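Local coordinates for protein carbohydrate deacetylase Agd3 (Neosartorya fumigata, PDB 6NWZ) that removes N-acetyl groups from the exopolysaccharide galactosaminogalactan as a zinc-binding deacetylase required for biofilm formation in Aspergillus fumigatus, at residues A[496-501]-A[546-551]; A[255-259]-A[388-392]; A[272-278]-A[368-374]. All blocks are in the same frame, centred on the assembly; numbering follows the deposited sequence.

Contact 1: residues A[496-501]-A[546-551]; sequences IYYNCD and HQANLR. With ZN (zinc ion), chain M.
The two backbones approach at Tyr-498 and His-546 (CA atoms 5.2 Å apart) and again at Asp-501 and Asn-549 (CA atoms 4.9 Å apart), a type I turn from Tyr-497 to Cys-500 lying against the short 3-10 segment 547-550. From Asn-549, ND2 donates to Tyr-497 O at 2.9 Å, nearly straight at 162°, and more weakly to Cys-500 O, so one nitrogen holds both ends of the turn. OD1 accepts from His-546 N at 3.0 Å, the donor coming from above the plane of the Asn-549 carbonyl. A water joins OD1 to Ile-496 O and His-546 ND1. With ND1 donating to that water and NE2 on zinc at 2.3 Å, both ring nitrogens are engaged. The edge of the Tyr-498 ring is turned toward the His-546 face, planes 67° apart. Asp-501 OD2 sits at the Arg-551 guanidinium edge in a salt bridge to NH1, its hydrogen bond bent and weak and the planes 65° apart; Asp-554 is a second carboxylate partner of Arg-551. A disulfide from Cys-500 to Cys-505 fastens the turn to helix 503-513, while helix 569-584 covers Ile-496 and Asn-549, and strand 252-257 supplies Asp-255, which shares the zinc.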
loop_
_atom_site.group_PDB
_atom_site.type_symbol
_atom_site.label_atom_id
_atom_site.label_comp_id
_atom_site.label_asym_id
_atom_site.label_seq_id
_atom_site.Cartn_x
_atom_site.Cartn_y
_atom_site.Cartn_z
ATOM N N ILE A 496 6.735 -14.520 -6.938
ATOM C CA ILE A 496 7.425 -14.473 -8.220
ATOM C C ILE A 496 8.897 -14.233 -7.911
ATOM O O ILE A 496 9.328 -13.088 -7.733
ATOM C CB ILE A 496 6.849 -13.379 -9.137
ATOM C CG1 ILE A 496 5.325 -13.499 -9.223
ATOM C CG2 ILE A 496 7.466 -13.463 -10.520
ATOM C CD1 ILE A 496 4.840 -14.829 -9.760
ATOM N N TYR A 497 9.671 -15.311 -7.829
ATOM C CA TYR A 497 10.994 -15.250 -7.227
ATOM C C TYR A 497 12.032 -14.683 -8.196
ATOM O O TYR A 497 11.873 -14.715 -9.420
ATOM C CB TYR A 497 11.417 -16.634 -6.740
ATOM C CG TYR A 497 10.519 -17.183 -5.652
ATOM C CD1 TYR A 497 10.512 -16.617 -4.381
ATOM C CD2 TYR A 497 9.670 -18.256 -5.897
ATOM C CE1 TYR A 497 9.692 -17.109 -3.380
ATOM C CE2 TYR A 497 8.844 -18.756 -4.899
ATOM C CZ TYR A 497 8.861 -18.177 -3.642
ATOM O OH TYR A 497 8.048 -18.658 -2.638
ATOM N N TYR A 498 13.122 -14.175 -7.616
ATOM C CA TYR A 498 14.096 -13.394 -8.372
ATOM C C TYR A 498 14.826 -14.228 -9.416
ATOM O O TYR A 498 15.317 -13.680 -10.409
ATOM C CB TYR A 498 15.115 -12.772 -7.421
ATOM C CG TYR A 498 16.267 -13.692 -7.067
ATOM C CD1 TYR A 498 16.111 -14.712 -6.135
ATOM C CD2 TYR A 498 17.512 -13.542 -7.670
ATOM C CE1 TYR A 498 17.166 -15.556 -5.810
ATOM C CE2 TYR A 498 18.570 -14.380 -7.352
ATOM C CZ TYR A 498 18.391 -15.384 -6.422
ATOM O OH TYR A 498 19.442 -16.216 -6.104
ATOM N N ASN A 499 14.940 -15.533 -9.198
ATOM C CA ASN A 499 15.730 -16.410 -10.053
ATOM C C ASN A 499 14.839 -17.355 -10.849
ATOM O O ASN A 499 15.200 -18.507 -11.107
ATOM C CB ASN A 499 16.749 -17.190 -9.227
ATOM C CG ASN A 499 16.109 -17.985 -8.100
ATOM O OD1 ASN A 499 14.991 -17.696 -7.678
ATOM N ND2 ASN A 499 16.823 -18.992 -7.605
ATOM N N CYS A 500 13.667 -16.871 -11.255
ATOM C CA CYS A 500 12.706 -17.682 -11.985
ATOM C C CYS A 500 12.221 -16.955 -13.228
ATOM O O CYS A 500 12.025 -15.735 -13.210
ATOM C CB CYS A 500 11.521 -18.052 -11.105
ATOM S SG CYS A 500 11.832 -19.520 -10.122
ATOM N N ASP A 501 12.017 -17.723 -14.302
ATOM C CA ASP A 501 11.581 -17.181 -15.579
ATOM C C ASP A 501 10.374 -17.900 -16.171
ATOM O O ASP A 501 9.921 -17.517 -17.255
ATOM C CB ASP A 501 12.738 -17.218 -16.590
ATOM C CG ASP A 501 13.253 -18.624 -16.836
ATOM O OD1 ASP A 501 13.024 -19.503 -15.981
ATOM O OD2 ASP A 501 13.890 -18.855 -17.885
ATOM N N HIS A 546 12.183 -9.051 -10.713
ATOM C CA HIS A 546 13.520 -9.144 -11.287
ATOM C C HIS A 546 13.429 -9.418 -12.782
ATOM O O HIS A 546 12.390 -9.837 -13.296
ATOM C CB HIS A 546 14.348 -10.221 -10.577
ATOM C CG HIS A 546 14.665 -9.878 -9.156
ATOM N ND1 HIS A 546 13.712 -9.886 -8.159
ATOM C CD2 HIS A 546 15.821 -9.486 -8.570
ATOM C CE1 HIS A 546 14.269 -9.526 -7.017
ATOM N NE2 HIS A 546 15.548 -9.278 -7.238
ATOM N N GLN A 547 14.550 -9.179 -13.476
ATOM C CA GLN A 547 14.535 -9.156 -14.937
ATOM C C GLN A 547 14.134 -10.502 -15.525
ATOM O O GLN A 547 13.463 -10.548 -16.564
ATOM C CB GLN A 547 15.907 -8.723 -15.470
ATOM C CG GLN A 547 17.059 -9.659 -15.114
ATOM C CD GLN A 547 17.291 -10.751 -16.149
ATOM O OE1 GLN A 547 16.923 -10.609 -17.316
ATOM N NE2 GLN A 547 17.907 -11.847 -15.721
ATOM N N ALA A 548 14.521 -11.602 -14.878
ATOM C CA ALA A 548 14.158 -12.918 -15.385
ATOM C C ALA A 548 12.651 -13.136 -15.400
ATOM O O ALA A 548 12.170 -13.986 -16.156
ATOM C CB ALA A 548 14.840 -14.007 -14.552
ATOM N N ASN A 549 11.894 -12.383 -14.595
ATOM C CA ASN A 549 10.446 -12.560 -14.525
ATOM C C ASN A 549 9.717 -12.026 -15.752
ATOM O O ASN A 549 8.521 -12.301 -15.904
ATOM C CB ASN A 549 9.877 -11.876 -13.277
ATOM C CG ASN A 549 10.562 -12.319 -11.994
ATOM O OD1 ASN A 549 10.624 -11.565 -11.022
ATOM N ND2 ASN A 549 11.078 -13.541 -11.987
ATOM N N LEU A 550 10.388 -11.268 -16.617
ATOM C CA LEU A 550 9.742 -10.675 -17.780
ATOM C C LEU A 550 9.790 -11.573 -19.008
ATOM O O LEU A 550 9.341 -11.156 -20.080
ATOM C CB LEU A 550 10.384 -9.320 -18.109
ATOM C CG LEU A 550 10.481 -8.261 -17.005
ATOM C CD1 LEU A 550 10.868 -6.918 -17.597
ATOM C CD2 LEU A 550 9.189 -8.139 -16.230
ATOM N N ARG A 551 10.317 -12.790 -18.879
ATOM C CA ARG A 551 10.439 -13.681 -20.025
ATOM C C ARG A 551 9.062 -14.016 -20.579
ATOM O O ARG A 551 8.230 -14.605 -19.884
ATOM C CB ARG A 551 11.174 -14.962 -19.634
ATOM C CG ARG A 551 11.567 -15.804 -20.834
ATOM C CD ARG A 551 11.774 -17.257 -20.463
ATOM N NE ARG A 551 12.354 -18.013 -21.568
ATOM C CZ ARG A 551 13.537 -18.615 -21.522
ATOM N NH1 ARG A 551 14.267 -18.571 -20.416
ATOM N NH2 ARG A 551 13.985 -19.275 -22.579
HETATM ZN ZN ZN M . 16.443 -7.559 -5.925
HETATM O O HOH W 1 11.470 -11.374 -8.311
HETATM O O HOH W 2 16.258 -12.003 -12.509
HETATM O O HOH W 3 7.845 -15.833 -17.719
#

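Contact 2: residues A[255-259]-A[388-392]; sequences DDMFL and HTFTH. With ZN (zinc ion), chain L; ZN (zinc ion), chain M.
Asp-255 lies with its CB over one face of the His-388 imidazole, 4.1 Å from the ring centroid, and the two side chains cross at about a right angle. Its carboxylate serves a different ion from that of the histidine: OD2 binds one zinc at 2.4 Å, a site shared with His-546, while OD1 pairs with Arg-491. The next residue turns to the second zinc. Asp-256 OD1 binds it at 2.0 Å, His-388 NE2 at 2.2 Å and His-392 NE2 at 2.4 Å, so three side chains from two distant parts of the chain converge on one ion. The metal, rather than any direct hydrogen bond, joins the segments here. For both histidines, OD1 lies at the ring edge, near the ring plane. The carboxylate is turned only 33° from the His-388 ring but stands almost upright, at 82°, to that of His-392. Each imidazole swings out with CG anti to the backbone N (chi1 -163° for His-388), which carries NE2 to the zinc held by Asp-256. Leu-259 adds the apolar part: CD1 lies 3.7 Å from His-392 CD2, delivered by a type II turn from Asp-256 to Leu-259 closed by Leu-259 N to Asp-256 O. An Asp-His-His metal triad of this kind is characteristic of the family 4 carbohydrate esterases and their relatives, consistent with a deacetylase active site. Asp-255 and Asp-256 lie near the C-terminal end of strand 252-257, His-388 directly follows strand 384-387, strand 300-304 lies between these two strands, parallel to both, and helix 400-417 packs against Thr-389 and Phe-390.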
loop_
_atom_site.group_PDB
_atom_site.type_symbol
_atom_site.label_atom_id
_atom_site.label_comp_id
_atom_site.label_asym_id
_atom_site.label_seq_id
_atom_site.Cartn_x
_atom_site.Cartn_y
_atom_site.Cartn_z
ATOM N N ASP A 255 14.288 -5.446 -10.879
ATOM C CA ASP A 255 15.703 -5.394 -10.548
ATOM C C ASP A 255 16.526 -6.178 -11.568
ATOM O O ASP A 255 16.003 -6.985 -12.341
ATOM C CB ASP A 255 15.954 -5.958 -9.147
ATOM C CG ASP A 255 15.274 -5.155 -8.045
ATOM O OD1 ASP A 255 14.653 -4.109 -8.335
ATOM O OD2 ASP A 255 15.367 -5.581 -6.875
ATOM N N ASP A 256 17.835 -5.911 -11.567
ATOM C CA ASP A 256 18.829 -6.726 -12.263
ATOM C C ASP A 256 18.775 -6.569 -13.780
ATOM O O ASP A 256 19.205 -7.465 -14.510
ATOM C CB ASP A 256 18.695 -8.208 -11.895
ATOM C CG ASP A 256 18.915 -8.467 -10.422
ATOM O OD1 ASP A 256 19.110 -7.497 -9.659
ATOM O OD2 ASP A 256 18.899 -9.652 -10.027
ATOM N N MET A 257 18.269 -5.443 -14.280
ATOM C CA MET A 257 18.250 -5.231 -15.722
ATOM C C MET A 257 19.670 -5.112 -16.265
ATOM O O MET A 257 20.521 -4.430 -15.685
ATOM C CB MET A 257 17.448 -3.985 -16.085
ATOM C CG MET A 257 17.306 -3.751 -17.589
ATOM S SD MET A 257 16.451 -5.073 -18.489
ATOM C CE MET A 257 14.872 -5.089 -17.648
ATOM N N PHE A 258 19.908 -5.789 -17.390
ATOM C CA PHE A 258 21.164 -5.971 -18.111
ATOM C C PHE A 258 22.016 -7.081 -17.499
ATOM O O PHE A 258 23.042 -7.431 -18.081
ATOM C CB PHE A 258 22.013 -4.687 -18.218
ATOM C CG PHE A 258 21.429 -3.649 -19.135
ATOM C CD1 PHE A 258 21.750 -3.636 -20.483
ATOM C CD2 PHE A 258 20.560 -2.686 -18.648
ATOM C CE1 PHE A 258 21.214 -2.683 -21.327
ATOM C CE2 PHE A 258 20.022 -1.732 -19.488
ATOM C CZ PHE A 258 20.347 -1.728 -20.826
ATOM N N LEU A 259 21.630 -7.652 -16.364
ATOM C CA LEU A 259 22.375 -8.748 -15.764
ATOM C C LEU A 259 21.865 -10.093 -16.271
ATOM O O LEU A 259 20.773 -10.205 -16.835
ATOM C CB LEU A 259 22.270 -8.712 -14.237
ATOM C CG LEU A 259 22.917 -7.556 -13.473
ATOM C CD1 LEU A 259 22.768 -7.754 -11.971
ATOM C CD2 LEU A 259 24.378 -7.411 -13.858
ATOM N N HIS A 388 20.552 0.500 -9.880
ATOM C CA HIS A 388 20.643 -0.711 -9.070
ATOM C C HIS A 388 22.105 -1.070 -8.801
ATOM O O HIS A 388 22.448 -2.247 -8.647
ATOM C CB HIS A 388 19.906 -1.862 -9.757
ATOM C CG HIS A 388 19.600 -3.019 -8.858
ATOM N ND1 HIS A 388 19.052 -2.867 -7.602
ATOM C CD2 HIS A 388 19.747 -4.353 -9.045
ATOM C CE1 HIS A 388 18.885 -4.056 -7.049
ATOM N NE2 HIS A 388 19.300 -4.975 -7.905
ATOM N N THR A 389 22.965 -0.043 -8.738
ATOM C CA THR A 389 24.428 -0.121 -8.653
ATOM C C THR A 389 25.054 -0.659 -9.936
ATOM O O THR A 389 24.375 -1.271 -10.768
ATOM C CB THR A 389 24.897 -0.961 -7.460
ATOM O OG1 THR A 389 24.587 -2.344 -7.678
ATOM C CG2 THR A 389 24.242 -0.475 -6.183
ATOM N N PHE A 390 26.357 -0.429 -10.103
ATOM C CA PHE A 390 27.002 -0.728 -11.377
ATOM C C PHE A 390 27.205 -2.230 -11.553
ATOM O O PHE A 390 26.711 -2.824 -12.517
ATOM C CB PHE A 390 28.331 0.028 -11.480
ATOM C CG PHE A 390 28.961 -0.027 -12.846
ATOM C CD1 PHE A 390 28.326 0.530 -13.943
ATOM C CD2 PHE A 390 30.198 -0.623 -13.028
ATOM C CE1 PHE A 390 28.911 0.483 -15.200
ATOM C CE2 PHE A 390 30.787 -0.673 -14.281
ATOM C CZ PHE A 390 30.143 -0.121 -15.366
ATOM N N THR A 391 27.907 -2.867 -10.618
ATOM C CA THR A 391 28.284 -4.269 -10.753
ATOM C C THR A 391 27.422 -5.208 -9.924
ATOM O O THR A 391 27.648 -6.423 -9.960
ATOM C CB THR A 391 29.755 -4.461 -10.366
ATOM O OG1 THR A 391 29.880 -4.484 -8.939
ATOM C CG2 THR A 391 30.586 -3.320 -10.905
ATOM N N HIS A 392 26.451 -4.679 -9.179
ATOM C CA HIS A 392 25.599 -5.469 -8.287
ATOM C C HIS A 392 26.400 -6.091 -7.144
ATOM O O HIS A 392 26.042 -7.153 -6.627
ATOM C CB HIS A 392 24.828 -6.545 -9.057
ATOM C CG HIS A 392 23.695 -7.142 -8.285
ATOM N ND1 HIS A 392 23.891 -7.997 -7.222
ATOM C CD2 HIS A 392 22.355 -7.003 -8.418
ATOM C CE1 HIS A 392 22.719 -8.361 -6.733
ATOM N NE2 HIS A 392 21.771 -7.771 -7.440
HETATM ZN ZN ZN L . 19.467 -7.190 -7.731
HETATM ZN ZN ZN M . 16.443 -7.559 -5.925
#

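Contact 3: residues A[272-278]-A[368-374]; sequences RITVEDM and DDLLRWW
Asp-368 OD1 accepts two bonds at once, from Arg-272 NH1 across the contact at 3.2 Å and from Leu-370 N at 2.9 Å. The first, fairly straight at 164°, reaches the oxygen on its syn side; the second comes in on the anti side, tilted from the carboxylate plane, and caps the helix that begins at Asp-369. The other oxygen, OD2, takes Arg-272 NH2 on its syn lone pair at 2.6 Å, so the guanidinium grips the carboxylate end-on with one nitrogen for each oxygen. Arg-272 reaches Asp-368 as an extended chain, and its NE bonds to Phe-258 O. Leu-370 CD2 rests over one face of the guanidinium, and the same methyl meets Ile-273 CG2 at 3.7 Å. Beyond the ion pair the contact becomes apolar. Val-275 CG1 lies against Trp-373 CD1, with CG2 beside Asp-369 O. Met-278 CB sits over the six-membered ring of Trp-373, 3.7 Å from its centroid, while NE1 of that indole is bonded to Asn-279. Bends at chi2 (-52°) and chi3 bring the methionine's CE to Trp-374, and its sulfur makes oblique Met-aromatic contacts with both tryptophans. The second helix start has a capping box: Asp-277 N donates to Thr-274 OG1 at 3.2 Å, and Thr-274 N donates back to Asp-277 OD2 on its anti lone pair. The ion pair and both helix caps thus satisfy the polar ends, the Asp-368 carboxylate probably offsetting both the guanidinium charge and its helix dipole, while Leu-370, Met-278, Trp-373 and Trp-374 supply the apolar packing.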
loop_
_atom_site.group_PDB
_atom_site.type_symbol
_atom_site.label_atom_id
_atom_site.label_comp_id
_atom_site.label_asym_id
_atom_site.label_seq_id
_atom_site.Cartn_x
_atom_site.Cartn_y
_atom_site.Cartn_z
ATOM N N ARG A 272 18.925 -14.074 -19.662
ATOM C CA ARG A 272 19.049 -12.626 -19.780
ATOM C C ARG A 272 17.956 -12.138 -20.714
ATOM O O ARG A 272 17.842 -12.625 -21.844
ATOM C CB ARG A 272 20.425 -12.211 -20.317
ATOM C CG ARG A 272 20.629 -10.704 -20.419
ATOM C CD ARG A 272 21.994 -10.383 -21.006
ATOM N NE ARG A 272 22.429 -9.015 -20.732
ATOM C CZ ARG A 272 22.434 -8.037 -21.631
ATOM N NH1 ARG A 272 22.023 -8.272 -22.867
ATOM N NH2 ARG A 272 22.853 -6.823 -21.293
ATOM N N ILE A 273 17.153 -11.183 -20.243
ATOM C CA ILE A 273 16.009 -10.680 -20.997
ATOM C C ILE A 273 16.473 -10.227 -22.378
ATOM O O ILE A 273 17.607 -9.761 -22.543
ATOM C CB ILE A 273 15.305 -9.543 -20.224
ATOM C CG1 ILE A 273 13.834 -9.440 -20.635
ATOM C CG2 ILE A 273 16.027 -8.209 -20.408
ATOM C CD1 ILE A 273 12.992 -10.607 -20.158
ATOM N N THR A 274 15.619 -10.392 -23.386
ATOM C CA THR A 274 15.977 -10.063 -24.758
ATOM C C THR A 274 15.151 -8.885 -25.267
ATOM O O THR A 274 14.237 -8.394 -24.602
ATOM C CB THR A 274 15.788 -11.274 -25.679
ATOM O OG1 THR A 274 14.397 -11.605 -25.757
ATOM C CG2 THR A 274 16.553 -12.466 -25.143
ATOM N N VAL A 275 15.499 -8.434 -26.474
ATOM C CA VAL A 275 14.757 -7.349 -27.109
ATOM C C VAL A 275 13.340 -7.795 -27.452
ATOM O O VAL A 275 12.382 -7.027 -27.305
ATOM C CB VAL A 275 15.515 -6.843 -28.350
ATOM C CG1 VAL A 275 14.621 -5.958 -29.204
ATOM C CG2 VAL A 275 16.774 -6.087 -27.931
ATOM N N GLU A 276 13.179 -9.041 -27.908
ATOM C CA GLU A 276 11.839 -9.541 -28.206
ATOM C C GLU A 276 10.990 -9.604 -26.943
ATOM O O GLU A 276 9.808 -9.235 -26.958
ATOM C CB GLU A 276 11.920 -10.918 -28.871
ATOM C CG GLU A 276 12.660 -10.947 -30.209
ATOM C CD GLU A 276 14.178 -10.952 -30.061
ATOM O OE1 GLU A 276 14.677 -11.174 -28.937
ATOM O OE2 GLU A 276 14.874 -10.732 -31.075
ATOM N N ASP A 277 11.580 -10.068 -25.837
ATOM C CA ASP A 277 10.894 -10.055 -24.549
ATOM C C ASP A 277 10.395 -8.658 -24.208
ATOM O O ASP A 277 9.224 -8.469 -23.854
ATOM C CB ASP A 277 11.831 -10.561 -23.450
ATOM C CG ASP A 277 11.998 -12.068 -23.459
ATOM O OD1 ASP A 277 10.998 -12.782 -23.672
ATOM O OD2 ASP A 277 13.136 -12.538 -23.244
ATOM N N MET A 278 11.280 -7.661 -24.317
ATOM C CA MET A 278 10.923 -6.300 -23.933
ATOM C C MET A 278 9.865 -5.704 -24.855
ATOM O O MET A 278 9.012 -4.938 -24.395
ATOM C CB MET A 278 12.176 -5.418 -23.904
ATOM C CG MET A 278 13.141 -5.718 -22.751
ATOM S SD MET A 278 12.385 -5.730 -21.102
ATOM C CE MET A 278 11.430 -4.221 -21.139
ATOM N N ASP A 368 25.474 -3.892 -27.375
ATOM C CA ASP A 368 24.440 -4.666 -26.695
ATOM C C ASP A 368 23.088 -4.349 -27.329
ATOM O O ASP A 368 22.621 -3.205 -27.265
ATOM C CB ASP A 368 24.432 -4.326 -25.204
ATOM C CG ASP A 368 23.615 -5.299 -24.364
ATOM O OD1 ASP A 368 22.639 -5.894 -24.872
ATOM O OD2 ASP A 368 23.961 -5.467 -23.175
ATOM N N ASP A 369 22.455 -5.363 -27.932
ATOM C CA ASP A 369 21.142 -5.162 -28.543
ATOM C C ASP A 369 20.124 -4.674 -27.519
ATOM O O ASP A 369 19.240 -3.870 -27.841
ATOM C CB ASP A 369 20.656 -6.459 -29.193
ATOM C CG ASP A 369 21.537 -6.904 -30.347
ATOM O OD1 ASP A 369 22.681 -6.413 -30.458
ATOM O OD2 ASP A 369 21.081 -7.745 -31.151
ATOM N N LEU A 370 20.233 -5.152 -26.279
ATOM C CA LEU A 370 19.312 -4.721 -25.236
ATOM C C LEU A 370 19.515 -3.253 -24.884
ATOM O O LEU A 370 18.546 -2.558 -24.556
ATOM C CB LEU A 370 19.483 -5.606 -24.002
ATOM C CG LEU A 370 18.582 -5.305 -22.807
ATOM C CD1 LEU A 370 17.125 -5.362 -23.230
ATOM C CD2 LEU A 370 18.864 -6.279 -21.674
ATOM N N LEU A 371 20.754 -2.761 -24.954
ATOM C CA LEU A 371 20.999 -1.353 -24.659
ATOM C C LEU A 371 20.423 -0.454 -25.743
ATOM O O LEU A 371 19.742 0.534 -25.444
ATOM C CB LEU A 371 22.491 -1.080 -24.505
ATOM C CG LEU A 371 22.644 0.386 -24.092
ATOM C CD1 LEU A 371 22.926 0.492 -22.604
ATOM C CD2 LEU A 371 23.691 1.102 -24.916
ATOM N N ARG A 372 20.708 -0.766 -27.010
ATOM C CA ARG A 372 20.161 0.031 -28.102
ATOM C C ARG A 372 18.642 0.088 -28.044
ATOM O O ARG A 372 18.045 1.095 -28.444
ATOM C CB ARG A 372 20.615 -0.523 -29.450
ATOM C CG ARG A 372 22.116 -0.561 -29.631
ATOM C CD ARG A 372 22.493 -0.749 -31.093
ATOM N NE ARG A 372 21.786 -1.867 -31.713
ATOM C CZ ARG A 372 22.170 -3.135 -31.621
ATOM N NH1 ARG A 372 23.256 -3.455 -30.923
ATOM N NH2 ARG A 372 21.468 -4.087 -32.220
ATOM N N TRP A 373 17.999 -0.972 -27.549
ATOM C CA TRP A 373 16.555 -0.919 -27.353
ATOM C C TRP A 373 16.191 0.038 -26.224
ATOM O O TRP A 373 15.313 0.894 -26.385
ATOM C CB TRP A 373 16.002 -2.314 -27.075
ATOM C CG TRP A 373 14.506 -2.351 -27.079
ATOM C CD1 TRP A 373 13.695 -2.594 -28.150
ATOM C CD2 TRP A 373 13.638 -2.128 -25.962
ATOM N NE1 TRP A 373 12.375 -2.540 -27.767
ATOM C CE2 TRP A 373 12.314 -2.257 -26.428
ATOM C CE3 TRP A 373 13.851 -1.835 -24.612
ATOM C CZ2 TRP A 373 11.211 -2.102 -25.594
ATOM C CZ3 TRP A 373 12.754 -1.682 -23.785
ATOM C CH2 TRP A 373 11.452 -1.816 -24.279
ATOM N N TRP A 374 16.859 -0.088 -25.073
ATOM C CA TRP A 374 16.532 0.768 -23.934
ATOM C C TRP A 374 16.828 2.232 -24.226
ATOM O O TRP A 374 16.105 3.120 -23.760
ATOM C CB TRP A 374 17.293 0.317 -22.686
ATOM C CG TRP A 374 16.584 -0.734 -21.909
ATOM C CD1 TRP A 374 17.031 -1.992 -21.631
ATOM C CD2 TRP A 374 15.285 -0.629 -21.315
ATOM N NE1 TRP A 374 16.093 -2.675 -20.893
ATOM C CE2 TRP A 374 15.012 -1.860 -20.688
ATOM C CE3 TRP A 374 14.328 0.389 -21.252
ATOM C CZ2 TRP A 374 13.825 -2.100 -20.007
ATOM C CZ3 TRP A 374 13.150 0.147 -20.578
ATOM C CH2 TRP A 374 12.907 -1.089 -19.965
#

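Overall arrangement
Of the three contacts, all largely buried, two carry zinc ligands and the third, helix on helix, carries none. Contact 2 is joined chiefly by a zinc ion, contact 1 by an amide, waters and a salt bridge at loops following strands, and contact 3 by helix packing with an ion pair. Contacts 1 and 2 share a zinc, bound by His-546 and Asp-255, and one segment of each starts at the end of one of the adjoining parallel strands 542-546 and 252-257. Contact 3 involves two helices farther from the metals, yet Gln-547 OE1 probably bonds to Ile-273 N, and the turn of contact 2 places Phe-258 against Trp-374. Exposed residues, Tyr-498 and Asp-369, occur at the margins of contacts 1 and 3.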